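Catechol 1,2-dioxygenase (Acinetobacter sp., PDB 1DMH) catalyses the iron(III)-dependent intradiol cleavage of catechol by O2 to cis,cis-muconate, the first step from catechol in the beta-ketoadipate pathway. Local coordinates at residues 103-108 against 254-259; 122-127 against 192-197; 153-158 against 223-228; 219-224 against 238-243. All coordinates share one frame; numbering follows the deposited sequence.

Contact 1 (103-108 against 254-259); sequences RTIEGP and AYATRE. With MCT (4-methylcatechol), chain D.
T104 and A256 meet through the one hydrogen bond between these two loop segments. T104 OG1 donates to A256 O at 2.5 Å. It comes in the carbonyl plane, on a lone pair, with a C=O...OG1 angle of 121°. The hydroxyl reaches this spot because it stands opposite the backbone N across the CA-CB bond (chi1 -163°). The same OG1 also lies 3.4 Å from A256 CB.

The apolar contacts belong to I105. Its CG1 rests 3.7 Å from A256 CB, and its CD1 ends 3.9 Å from A254 CB. One branch of the isoleucine thus spans both alanine methyls.

The third kind of contact is polar but not a hydrogen bond. R258 runs extended past R103, and R103 O sits over one face of the R258 guanidinium. The gap from R103 O to R258 NE is 3.2 Å, but the angle is poor. The charged ends look elsewhere. R258 and R103 both form salt bridges to D89, so one carboxylate joins two like charges from the two segments. R103 also bridges to D92.

Further along, the first segment reaches the substrate pocket. G107 CA is 3.8 Å from C2 of 4-methylcatechol, and P108 CD is 3.7 Å from its C1.

The contact is buried near the geometric centre of the subunit. Helix 80-94 supplies D89 and D92 and also packs against I105. T104 and A256 touch Q240 of strand 237-243, and A254 and A256 touch R221 of strand 220-230. Y255 turns to F14 of the second subunit, edge to face.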
# COMPACT_ATOMS: atom_id res chain seq x y z
N ARG A 103 -7.08 27.20 -5.85
CA ARG A 103 -6.79 26.20 -4.82
C ARG A 103 -5.61 25.38 -5.31
O ARG A 103 -5.31 25.37 -6.50
CB ARG A 103 -7.97 25.22 -4.64
CG ARG A 103 -8.35 24.49 -5.93
CD ARG A 103 -9.19 23.25 -5.65
NE ARG A 103 -10.39 23.53 -4.86
CZ ARG A 103 -11.50 24.09 -5.33
NH1 ARG A 103 -11.59 24.42 -6.61
NH2 ARG A 103 -12.53 24.30 -4.51
N THR A 104 -4.91 24.72 -4.40
CA THR A 104 -3.90 23.77 -4.84
C THR A 104 -3.73 22.76 -3.71
O THR A 104 -4.42 22.88 -2.69
CB THR A 104 -2.54 24.39 -5.36
OG1 THR A 104 -1.86 23.36 -6.09
CG2 THR A 104 -1.63 24.88 -4.25
N ILE A 105 -2.85 21.78 -3.86
CA ILE A 105 -2.81 20.72 -2.85
C ILE A 105 -2.36 21.08 -1.44
O ILE A 105 -1.54 21.98 -1.22
CB ILE A 105 -2.03 19.45 -3.36
CG1 ILE A 105 -0.50 19.65 -3.26
CG2 ILE A 105 -2.46 19.13 -4.80
CD1 ILE A 105 0.30 18.38 -3.57
N GLU A 106 -2.94 20.38 -0.49
CA GLU A 106 -2.63 20.57 0.90
C GLU A 106 -1.28 19.96 1.21
O GLU A 106 -0.49 20.53 1.95
CB GLU A 106 -3.72 19.90 1.77
CG GLU A 106 -3.46 19.95 3.27
CD GLU A 106 -4.57 19.26 4.06
OE1 GLU A 106 -5.73 19.22 3.58
OE2 GLU A 106 -4.29 18.78 5.17
N GLY A 107 -0.99 18.79 0.64
CA GLY A 107 0.27 18.14 0.98
C GLY A 107 0.02 17.35 2.25
O GLY A 107 -0.99 17.58 2.93
N PRO A 108 0.90 16.42 2.63
CA PRO A 108 0.69 15.63 3.85
C PRO A 108 1.29 16.12 5.18
O PRO A 108 1.27 15.39 6.17
CB PRO A 108 1.27 14.28 3.43
CG PRO A 108 2.57 14.77 2.73
CD PRO A 108 2.11 15.96 1.90
N ALA A 254 5.00 17.21 -7.41
CA ALA A 254 3.63 17.08 -6.92
C ALA A 254 2.63 17.87 -7.76
O ALA A 254 1.45 17.96 -7.40
CB ALA A 254 3.55 17.53 -5.46
N TYR A 255 3.11 18.47 -8.85
CA TYR A 255 2.24 19.22 -9.78
C TYR A 255 1.28 20.22 -9.12
O TYR A 255 0.13 20.38 -9.54
CB TYR A 255 1.42 18.22 -10.59
CG TYR A 255 2.25 17.14 -11.21
CD1 TYR A 255 3.02 17.40 -12.34
CD2 TYR A 255 2.27 15.84 -10.67
CE1 TYR A 255 3.80 16.41 -12.93
CE2 TYR A 255 3.05 14.83 -11.26
CZ TYR A 255 3.81 15.13 -12.39
OH TYR A 255 4.58 14.19 -13.01
N ALA A 256 1.76 20.93 -8.11
CA ALA A 256 0.89 21.85 -7.40
C ALA A 256 0.99 23.30 -7.81
O ALA A 256 0.14 24.11 -7.45
CB ALA A 256 1.14 21.73 -5.91
N THR A 257 2.03 23.67 -8.54
CA THR A 257 2.16 25.08 -8.90
C THR A 257 1.12 25.53 -9.92
O THR A 257 0.74 24.79 -10.83
CB THR A 257 3.61 25.37 -9.36
OG1 THR A 257 3.94 24.50 -10.44
CG2 THR A 257 4.59 25.06 -8.24
N ARG A 258 0.62 26.75 -9.72
CA ARG A 258 -0.40 27.36 -10.57
C ARG A 258 -0.12 28.81 -10.83
O ARG A 258 0.46 29.49 -9.98
CB ARG A 258 -1.76 27.35 -9.91
CG ARG A 258 -2.30 26.02 -9.62
CD ARG A 258 -3.75 26.21 -9.58
NE ARG A 258 -4.44 24.94 -9.57
CZ ARG A 258 -5.73 24.81 -9.84
NH1 ARG A 258 -6.45 25.89 -10.15
NH2 ARG A 258 -6.29 23.61 -9.80
N GLU A 259 -0.58 29.29 -11.97
CA GLU A 259 -0.41 30.70 -12.31
C GLU A 259 -1.20 31.49 -11.30
O GLU A 259 -2.34 31.14 -10.97
CB GLU A 259 -0.96 31.00 -13.71
CG GLU A 259 -0.13 30.41 -14.82
CD GLU A 259 -0.71 30.75 -16.18
OE1 GLU A 259 -0.88 31.98 -16.45
OE2 GLU A 259 -0.99 29.80 -16.97
C1 MCT D . 4.49 17.18 -0.63
C2 MCT D . 3.76 18.35 -0.38
C3 MCT D . 4.37 19.37 0.38
O3 MCT D . 3.66 20.52 0.63
C4 MCT D . 5.66 19.25 0.87
O4 MCT D . 6.20 20.28 1.60
C5 MCT D . 6.39 18.12 0.64
C6 MCT D . 5.77 17.03 -0.16
C MCT D . 3.85 16.05 -1.45

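Contact 2 (122-127 against 192-197); sequences RMDDGS and VRTILP
R122 and R193 lie side by side and point the same way, with their guanidinium groups stacked. The planes are 9° apart and the centres 4.1 Å. Both chains are extended from CG to NE, and both start with CG anti to the backbone N (chi1 168° and 167°), which keeps them alongside each other. Two like charges are close here, and nearby acids probably offset them. D124 takes R122 side-on, NE to OD1 and NH2 to OD2, the latter at 2.9 Å. R193 forms a salt bridge to E280. A water at the edge of the R193 guanidinium accepts from R193 NE and donates to D124 OD1 and T194 O.

M123 turns to the other side of the sheet from the arginines, toward I155 and H157. Its SD lies 3.9 Å from V192 CG2, and its CB is 3.8 Å from T194 CB. D124 crosses I195 at about a right angle, with OD2 3.7 Å from I195 CG2. D124 OD2 also accepts from G126 N, which makes an Asx turn.

The backbones join through M123 N to R193 O, 2.7 Å. M123 also bonds M178 through its backbone. R122 and R193 are bridge partners in the parallel pairing of strands 120-122 and 189-195, part of the mixed beta sheet of the intradiol dioxygenase domain.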
# COMPACT_ATOMS: atom_id res chain seq x y z
N ARG A 122 5.67 35.94 14.84
CA ARG A 122 6.93 35.55 14.26
C ARG A 122 6.76 34.02 14.25
O ARG A 122 6.34 33.44 15.24
CB ARG A 122 8.13 35.95 15.12
CG ARG A 122 9.38 35.27 14.61
CD ARG A 122 10.66 35.79 15.22
NE ARG A 122 11.75 34.99 14.71
CZ ARG A 122 13.04 35.24 14.93
NH1 ARG A 122 13.41 36.29 15.66
NH2 ARG A 122 13.95 34.42 14.43
N MET A 123 7.06 33.37 13.13
CA MET A 123 6.84 31.92 13.02
C MET A 123 8.00 31.00 13.35
O MET A 123 7.79 29.83 13.67
CB MET A 123 6.41 31.58 11.59
CG MET A 123 5.25 32.37 11.09
SD MET A 123 4.79 31.80 9.44
CE MET A 123 4.42 30.06 9.74
N ASP A 124 9.21 31.51 13.23
CA ASP A 124 10.37 30.66 13.46
C ASP A 124 11.04 30.96 14.79
O ASP A 124 10.86 32.04 15.36
CB ASP A 124 11.38 30.88 12.34
CG ASP A 124 12.08 32.22 12.45
OD1 ASP A 124 11.39 33.27 12.36
OD2 ASP A 124 13.31 32.23 12.64
N ASP A 125 11.83 29.99 15.26
CA ASP A 125 12.54 30.12 16.53
C ASP A 125 14.00 30.50 16.32
O ASP A 125 14.81 30.33 17.23
CB ASP A 125 12.50 28.79 17.30
CG ASP A 125 13.21 27.66 16.58
OD1 ASP A 125 13.86 27.91 15.54
OD2 ASP A 125 13.14 26.51 17.06
N GLY A 126 14.34 30.98 15.12
CA GLY A 126 15.71 31.37 14.83
C GLY A 126 16.74 30.25 14.97
O GLY A 126 17.93 30.51 15.08
N SER A 127 16.28 29.00 14.96
CA SER A 127 17.18 27.87 15.08
C SER A 127 17.87 27.50 13.77
O SER A 127 18.76 26.66 13.76
CB SER A 127 16.41 26.64 15.58
OG SER A 127 15.39 26.29 14.66
N VAL A 192 3.47 38.15 9.01
CA VAL A 192 4.30 37.26 9.80
C VAL A 192 5.74 37.50 9.51
O VAL A 192 6.09 37.98 8.43
CB VAL A 192 4.03 35.77 9.53
CG1 VAL A 192 2.66 35.44 9.92
CG2 VAL A 192 4.24 35.44 8.06
N ARG A 193 6.56 37.20 10.50
CA ARG A 193 8.00 37.27 10.32
C ARG A 193 8.45 35.80 10.40
O ARG A 193 8.11 35.09 11.36
CB ARG A 193 8.66 38.10 11.42
CG ARG A 193 10.16 37.90 11.42
CD ARG A 193 10.92 38.76 12.42
NE ARG A 193 12.30 38.29 12.44
CZ ARG A 193 13.30 38.91 13.06
NH1 ARG A 193 13.07 40.03 13.70
NH2 ARG A 193 14.52 38.39 13.01
N THR A 194 9.16 35.32 9.39
CA THR A 194 9.63 33.94 9.40
C THR A 194 10.93 33.90 8.58
O THR A 194 11.67 34.89 8.55
CB THR A 194 8.55 33.01 8.82
OG1 THR A 194 8.97 31.65 8.98
CG2 THR A 194 8.29 33.30 7.35
N ILE A 195 11.26 32.76 7.95
CA ILE A 195 12.45 32.70 7.10
C ILE A 195 12.04 32.12 5.74
O ILE A 195 11.00 31.47 5.63
CB ILE A 195 13.58 31.80 7.70
CG1 ILE A 195 13.06 30.38 7.90
CG2 ILE A 195 14.11 32.38 9.01
CD1 ILE A 195 14.14 29.40 8.30
N LEU A 196 12.85 32.38 4.72
CA LEU A 196 12.57 31.85 3.38
C LEU A 196 12.80 30.35 3.39
O LEU A 196 13.86 29.88 3.79
CB LEU A 196 13.50 32.43 2.33
CG LEU A 196 13.03 33.60 1.48
CD1 LEU A 196 14.13 33.89 0.47
CD2 LEU A 196 11.74 33.25 0.75
N PRO A 197 11.80 29.58 2.97
CA PRO A 197 11.98 28.13 2.96
C PRO A 197 12.80 27.72 1.75
O PRO A 197 12.97 28.50 0.80
CB PRO A 197 10.55 27.63 2.87
CG PRO A 197 9.95 28.63 1.95
CD PRO A 197 10.42 29.93 2.58
O HOH W 1 12.56 35.55 11.10

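Contact 3 (153-158 against 223-228); sequences VEIWHA and AHIHYF. With FE (Fe (III) ion), chain C; MCT (4-methylcatechol), chain D.
W156 lies over H226, and these two residues with F228 have the most surface buried by the contact. The indole five-membered ring and the imidazole form an offset stack, with centroids 4.3 Å apart and planes at 8°. W156 NE1 stands over one face of the imidazole, near its rim. H226 CB lies on the same indole face as the imidazole. The W156 side chain starts between its backbone N and carbonyl carbon (chi1 68°), which swings the indole over its neighbour on the partner strand.

F228 meets the far end of the indole. The edge of the six-membered ring points at the F228 face, centroids 5.0 Å apart. E154 lies across F228, with CB to CB at 3.6 Å. Y110 is edge to face with both W156 and F228, and its hydroxyl bonds E154.

The backbones form antiparallel strands. E154 and F228 are a hydrogen-bonded pair, with E154 N to F228 O at 2.6 Å. W156 and H226 are another, firm from H226 N to W156 O (3.0 Å) and weak in return. The opposite face carries I155, I225 and Y227; I155 and I225 are tightly packed.

H226 NE2 binds the iron at 2.1 Å and H224 NE2 at 2.0 Å. Y164 and the two oxygens O3 (2.0 Å) and O4 of 4-methylcatechol also bind it. The indole stacked on the H226 ring, together with the metal bond, would limit its rotation. Substrate chelation by both oxygens is consistent with activation of the ring for intradiol cleavage.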
# COMPACT_ATOMS: atom_id res chain seq x y z
N VAL A 153 -6.00 32.67 9.16
CA VAL A 153 -4.99 32.33 8.16
C VAL A 153 -4.00 31.36 8.80
O VAL A 153 -3.34 31.71 9.78
CB VAL A 153 -4.22 33.59 7.70
CG1 VAL A 153 -3.21 33.22 6.61
CG2 VAL A 153 -5.20 34.66 7.18
N GLU A 154 -3.92 30.14 8.27
CA GLU A 154 -2.97 29.17 8.79
C GLU A 154 -1.83 28.98 7.79
O GLU A 154 -2.06 28.69 6.63
CB GLU A 154 -3.65 27.83 9.03
CG GLU A 154 -4.79 27.95 10.01
CD GLU A 154 -5.42 26.62 10.31
OE1 GLU A 154 -4.74 25.74 10.88
OE2 GLU A 154 -6.60 26.45 9.97
N ILE A 155 -0.60 29.16 8.28
CA ILE A 155 0.59 29.07 7.46
C ILE A 155 1.59 28.06 8.00
O ILE A 155 1.81 27.99 9.21
CB ILE A 155 1.29 30.44 7.39
CG1 ILE A 155 0.25 31.51 6.99
CG2 ILE A 155 2.45 30.41 6.40
CD1 ILE A 155 0.84 32.86 6.77
N TRP A 156 2.19 27.27 7.12
CA TRP A 156 3.21 26.34 7.58
C TRP A 156 4.17 26.18 6.43
O TRP A 156 3.76 26.27 5.27
CB TRP A 156 2.59 24.99 8.05
CG TRP A 156 1.92 24.05 7.05
CD1 TRP A 156 2.45 22.90 6.53
CD2 TRP A 156 0.60 24.16 6.51
NE1 TRP A 156 1.54 22.28 5.70
CE2 TRP A 156 0.39 23.04 5.67
CE3 TRP A 156 -0.44 25.10 6.65
CZ2 TRP A 156 -0.81 22.83 4.97
CZ3 TRP A 156 -1.63 24.90 5.96
CH2 TRP A 156 -1.80 23.77 5.13
N HIS A 157 5.45 26.00 6.73
CA HIS A 157 6.46 25.86 5.69
C HIS A 157 7.74 25.22 6.22
O HIS A 157 7.88 25.01 7.42
CB HIS A 157 6.76 27.23 5.06
CG HIS A 157 7.44 28.20 5.99
ND1 HIS A 157 8.81 28.20 6.20
CD2 HIS A 157 6.94 29.21 6.74
CE1 HIS A 157 9.12 29.17 7.04
NE2 HIS A 157 8.01 29.80 7.39
N ALA A 158 8.66 24.91 5.32
CA ALA A 158 9.92 24.26 5.67
C ALA A 158 11.05 25.24 6.00
O ALA A 158 10.92 26.44 5.76
CB ALA A 158 10.35 23.33 4.52
N ALA A 223 10.55 25.86 -3.53
CA ALA A 223 10.32 26.46 -2.21
C ALA A 223 8.89 27.02 -2.24
O ALA A 223 8.52 27.73 -3.17
CB ALA A 223 11.32 27.58 -1.96
N HIS A 224 8.10 26.71 -1.21
CA HIS A 224 6.71 27.14 -1.15
C HIS A 224 6.22 27.30 0.30
O HIS A 224 6.84 26.80 1.25
CB HIS A 224 5.81 26.10 -1.82
CG HIS A 224 5.91 24.76 -1.18
ND1 HIS A 224 6.98 23.91 -1.38
CD2 HIS A 224 5.13 24.16 -0.25
CE1 HIS A 224 6.87 22.86 -0.60
NE2 HIS A 224 5.75 22.98 0.10
N ILE A 225 5.11 28.01 0.45
CA ILE A 225 4.49 28.28 1.75
C ILE A 225 3.02 27.87 1.66
O ILE A 225 2.32 28.28 0.74
CB ILE A 225 4.61 29.77 2.09
CG1 ILE A 225 6.10 30.15 2.18
CG2 ILE A 225 3.87 30.08 3.41
CD1 ILE A 225 6.36 31.65 2.26
N HIS A 226 2.56 27.06 2.62
CA HIS A 226 1.18 26.58 2.65
C HIS A 226 0.23 27.54 3.36
O HIS A 226 0.63 28.21 4.31
CB HIS A 226 1.11 25.25 3.40
CG HIS A 226 1.81 24.12 2.71
ND1 HIS A 226 1.19 23.32 1.77
CD2 HIS A 226 3.09 23.67 2.82
CE1 HIS A 226 2.06 22.42 1.33
NE2 HIS A 226 3.21 22.61 1.95
N TYR A 227 -1.02 27.57 2.92
CA TYR A 227 -2.07 28.37 3.53
C TYR A 227 -3.39 27.60 3.67
O TYR A 227 -3.77 26.82 2.79
CB TYR A 227 -2.45 29.58 2.67
CG TYR A 227 -1.50 30.75 2.62
CD1 TYR A 227 -0.37 30.73 1.81
CD2 TYR A 227 -1.78 31.90 3.36
CE1 TYR A 227 0.47 31.84 1.73
CE2 TYR A 227 -0.96 33.02 3.30
CZ TYR A 227 0.17 32.99 2.48
OH TYR A 227 0.96 34.11 2.40
N PHE A 228 -4.07 27.87 4.78
CA PHE A 228 -5.45 27.43 5.04
C PHE A 228 -6.03 28.81 5.41
O PHE A 228 -5.42 29.56 6.18
CB PHE A 228 -5.60 26.56 6.28
CG PHE A 228 -5.61 25.09 6.01
CD1 PHE A 228 -5.98 24.57 4.77
CD2 PHE A 228 -5.27 24.21 7.02
CE1 PHE A 228 -6.00 23.18 4.55
CE2 PHE A 228 -5.28 22.83 6.81
CZ PHE A 228 -5.65 22.31 5.57
FE FE C . 5.06 21.72 1.54
C1 MCT D . 4.49 17.18 -0.63
C2 MCT D . 3.76 18.35 -0.38
C3 MCT D . 4.37 19.37 0.38
O3 MCT D . 3.66 20.52 0.63
C4 MCT D . 5.66 19.25 0.87
O4 MCT D . 6.20 20.28 1.60
C5 MCT D . 6.39 18.12 0.64
C6 MCT D . 5.77 17.03 -0.16
C MCT D . 3.85 16.05 -1.45
O HOH W 2 7.75 24.58 2.62
O HOH W 3 4.16 19.32 1.87

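Contact 4 (219-224 against 238-243). With FE (Fe (III) ion), chain C; MCT (4-methylcatechol), chain D.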
# COMPACT_ATOMS: atom_id res chain seq x y z
N GLY A 219 12.19 13.86 -7.47
CA GLY A 219 11.24 13.99 -6.38
C GLY A 219 11.33 15.32 -5.67
O GLY A 219 11.20 15.37 -4.46
N ASN A 220 11.52 16.40 -6.43
CA ASN A 220 11.66 17.74 -5.86
C ASN A 220 10.48 18.68 -5.96
O ASN A 220 9.71 18.65 -6.93
CB ASN A 220 12.84 18.44 -6.50
CG ASN A 220 14.11 17.65 -6.35
OD1 ASN A 220 14.56 17.36 -5.24
ND2 ASN A 220 14.70 17.27 -7.48
N ARG A 221 10.36 19.54 -4.95
CA ARG A 221 9.32 20.57 -4.92
C ARG A 221 10.02 21.91 -4.79
O ARG A 221 11.05 22.02 -4.11
CB ARG A 221 8.38 20.42 -3.70
CG ARG A 221 7.61 19.09 -3.58
CD ARG A 221 6.27 19.35 -2.92
NE ARG A 221 5.53 20.24 -3.80
CZ ARG A 221 4.45 20.94 -3.46
NH1 ARG A 221 3.95 20.86 -2.23
NH2 ARG A 221 3.91 21.77 -4.35
N PRO A 222 9.51 22.94 -5.48
CA PRO A 222 10.11 24.28 -5.38
C PRO A 222 9.83 24.82 -3.96
O PRO A 222 8.97 24.29 -3.25
CB PRO A 222 9.35 25.05 -6.46
CG PRO A 222 7.97 24.35 -6.46
CD PRO A 222 8.43 22.92 -6.49
N ALA A 223 10.55 25.86 -3.53
CA ALA A 223 10.32 26.46 -2.21
C ALA A 223 8.89 27.02 -2.24
O ALA A 223 8.52 27.73 -3.17
CB ALA A 223 11.32 27.58 -1.96
N HIS A 224 8.10 26.71 -1.21
CA HIS A 224 6.71 27.14 -1.15
C HIS A 224 6.22 27.30 0.30
O HIS A 224 6.84 26.80 1.25
CB HIS A 224 5.81 26.10 -1.82
CG HIS A 224 5.91 24.76 -1.18
ND1 HIS A 224 6.98 23.91 -1.38
CD2 HIS A 224 5.13 24.16 -0.25
CE1 HIS A 224 6.87 22.86 -0.60
NE2 HIS A 224 5.75 22.98 0.10
N THR A 238 -7.68 26.22 0.51
CA THR A 238 -6.42 25.51 0.69
C THR A 238 -5.57 25.93 -0.51
O THR A 238 -6.01 25.78 -1.65
CB THR A 238 -6.58 23.97 0.64
OG1 THR A 238 -7.38 23.55 1.75
CG2 THR A 238 -5.20 23.25 0.68
N THR A 239 -4.38 26.47 -0.27
CA THR A 239 -3.57 26.88 -1.39
C THR A 239 -2.12 27.02 -0.94
O THR A 239 -1.76 26.62 0.18
CB THR A 239 -4.11 28.23 -2.01
OG1 THR A 239 -3.46 28.48 -3.26
CG2 THR A 239 -3.82 29.42 -1.09
N GLN A 240 -1.26 27.53 -1.80
CA GLN A 240 0.13 27.72 -1.39
C GLN A 240 0.73 28.74 -2.33
O GLN A 240 0.14 29.04 -3.37
CB GLN A 240 0.92 26.42 -1.50
CG GLN A 240 1.44 26.21 -2.89
CD GLN A 240 2.27 24.95 -3.08
OE1 GLN A 240 2.99 24.83 -4.09
NE2 GLN A 240 2.18 24.00 -2.14
N ILE A 241 1.88 29.29 -1.96
CA ILE A 241 2.56 30.21 -2.88
C ILE A 241 3.95 29.66 -3.13
O ILE A 241 4.53 29.01 -2.27
CB ILE A 241 2.63 31.67 -2.37
CG1 ILE A 241 3.23 31.75 -0.97
CG2 ILE A 241 1.25 32.28 -2.46
CD1 ILE A 241 3.32 33.17 -0.40
N ASN A 242 4.43 29.89 -4.34
CA ASN A 242 5.73 29.46 -4.81
C ASN A 242 6.67 30.64 -4.84
O ASN A 242 6.29 31.72 -5.30
CB ASN A 242 5.62 28.93 -6.24
CG ASN A 242 5.01 27.59 -6.28
OD1 ASN A 242 5.67 26.62 -5.96
ND2 ASN A 242 3.73 27.51 -6.64
N VAL A 243 7.89 30.44 -4.36
CA VAL A 243 8.86 31.53 -4.39
C VAL A 243 9.36 31.65 -5.84
O VAL A 243 9.90 30.69 -6.41
CB VAL A 243 10.03 31.25 -3.40
CG1 VAL A 243 11.07 32.34 -3.50
CG2 VAL A 243 9.49 31.15 -1.97
FE FE C . 5.06 21.72 1.54
C1 MCT D . 4.49 17.18 -0.63
C2 MCT D . 3.76 18.35 -0.38
C3 MCT D . 4.37 19.37 0.38
O3 MCT D . 3.66 20.52 0.63
C4 MCT D . 5.66 19.25 0.87
O4 MCT D . 6.20 20.28 1.60
C5 MCT D . 6.39 18.12 0.64
C6 MCT D . 5.77 17.03 -0.16
C MCT D . 3.85 16.05 -1.45
O HOH W 3 4.16 19.32 1.87
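Q240 is the first residue of 238-243 to touch 219-224, and it meets both R221 and H224. Its side chain starts between the backbone N and the carbonyl carbon (chi1 85°) and then runs extended, which carries the amide to the two groups. Q240 OE1 takes a weak hydrogen bond from R221 NH2 at 3.2 Å. The amide and guanidinium planes are 23° apart. Q240 NE2 lies 3.5 Å from H224 CD2, with the amide turned only slightly from the plane of the imidazole. R221 has its stronger partner in D252, through a salt bridge. Its NH1 gives a weak hydrogen bond to O3 of 4-methylcatechol at 2.9 Å, and the same NH1 lies over one face of the H224 ring.

I241 points its side chain away from this segment, and it contributes its carbonyl. I241 O accepts a CA-H...O contact from H224 CA at 3.1 Å. These strands, 220-230 and 237-243, make a beta hairpin of the mixed sheet. The H224 ring is held on the side remote from its metal-binding NE2 by a nearly straight bond (175°) from ND1 to P222 O, which lies in the ring plane.

N242 pairs with H224 as an antiparallel, non-hydrogen-bonded pair. Its OD1 reaches over to P222 CG at 3.3 Å.

V243 closes the contact. V243 N donates to A223 O at 3.0 Å, and V243 CG2 packs on A223 CB at 4.0 Å.

Overall arrangement
Contacts 1, 3 and 4 all touch 4-methylcatechol, and contacts 3 and 4 also hold iron ligands. Contacts 3 and 4 share A223 and H224, and their centres are 9 Å apart. They use opposite neighbours of strand 220-230, namely 152-157 and 237-243. Contact 1 lies about 7 Å from contact 4 between centres. T104 N probably bonds T238 O at 3.1 Å. Contact 1 also meets contact 3, where E106 O is 3.2 Å from H226 CE1. Contact 2 is farther out, about 22 Å from contact 1 between centres. It reaches contact 3 through a probable bond between T194 OG1 and H157 NE2, 2.6 Å. The M123 side chain is about 12 Å from the iron.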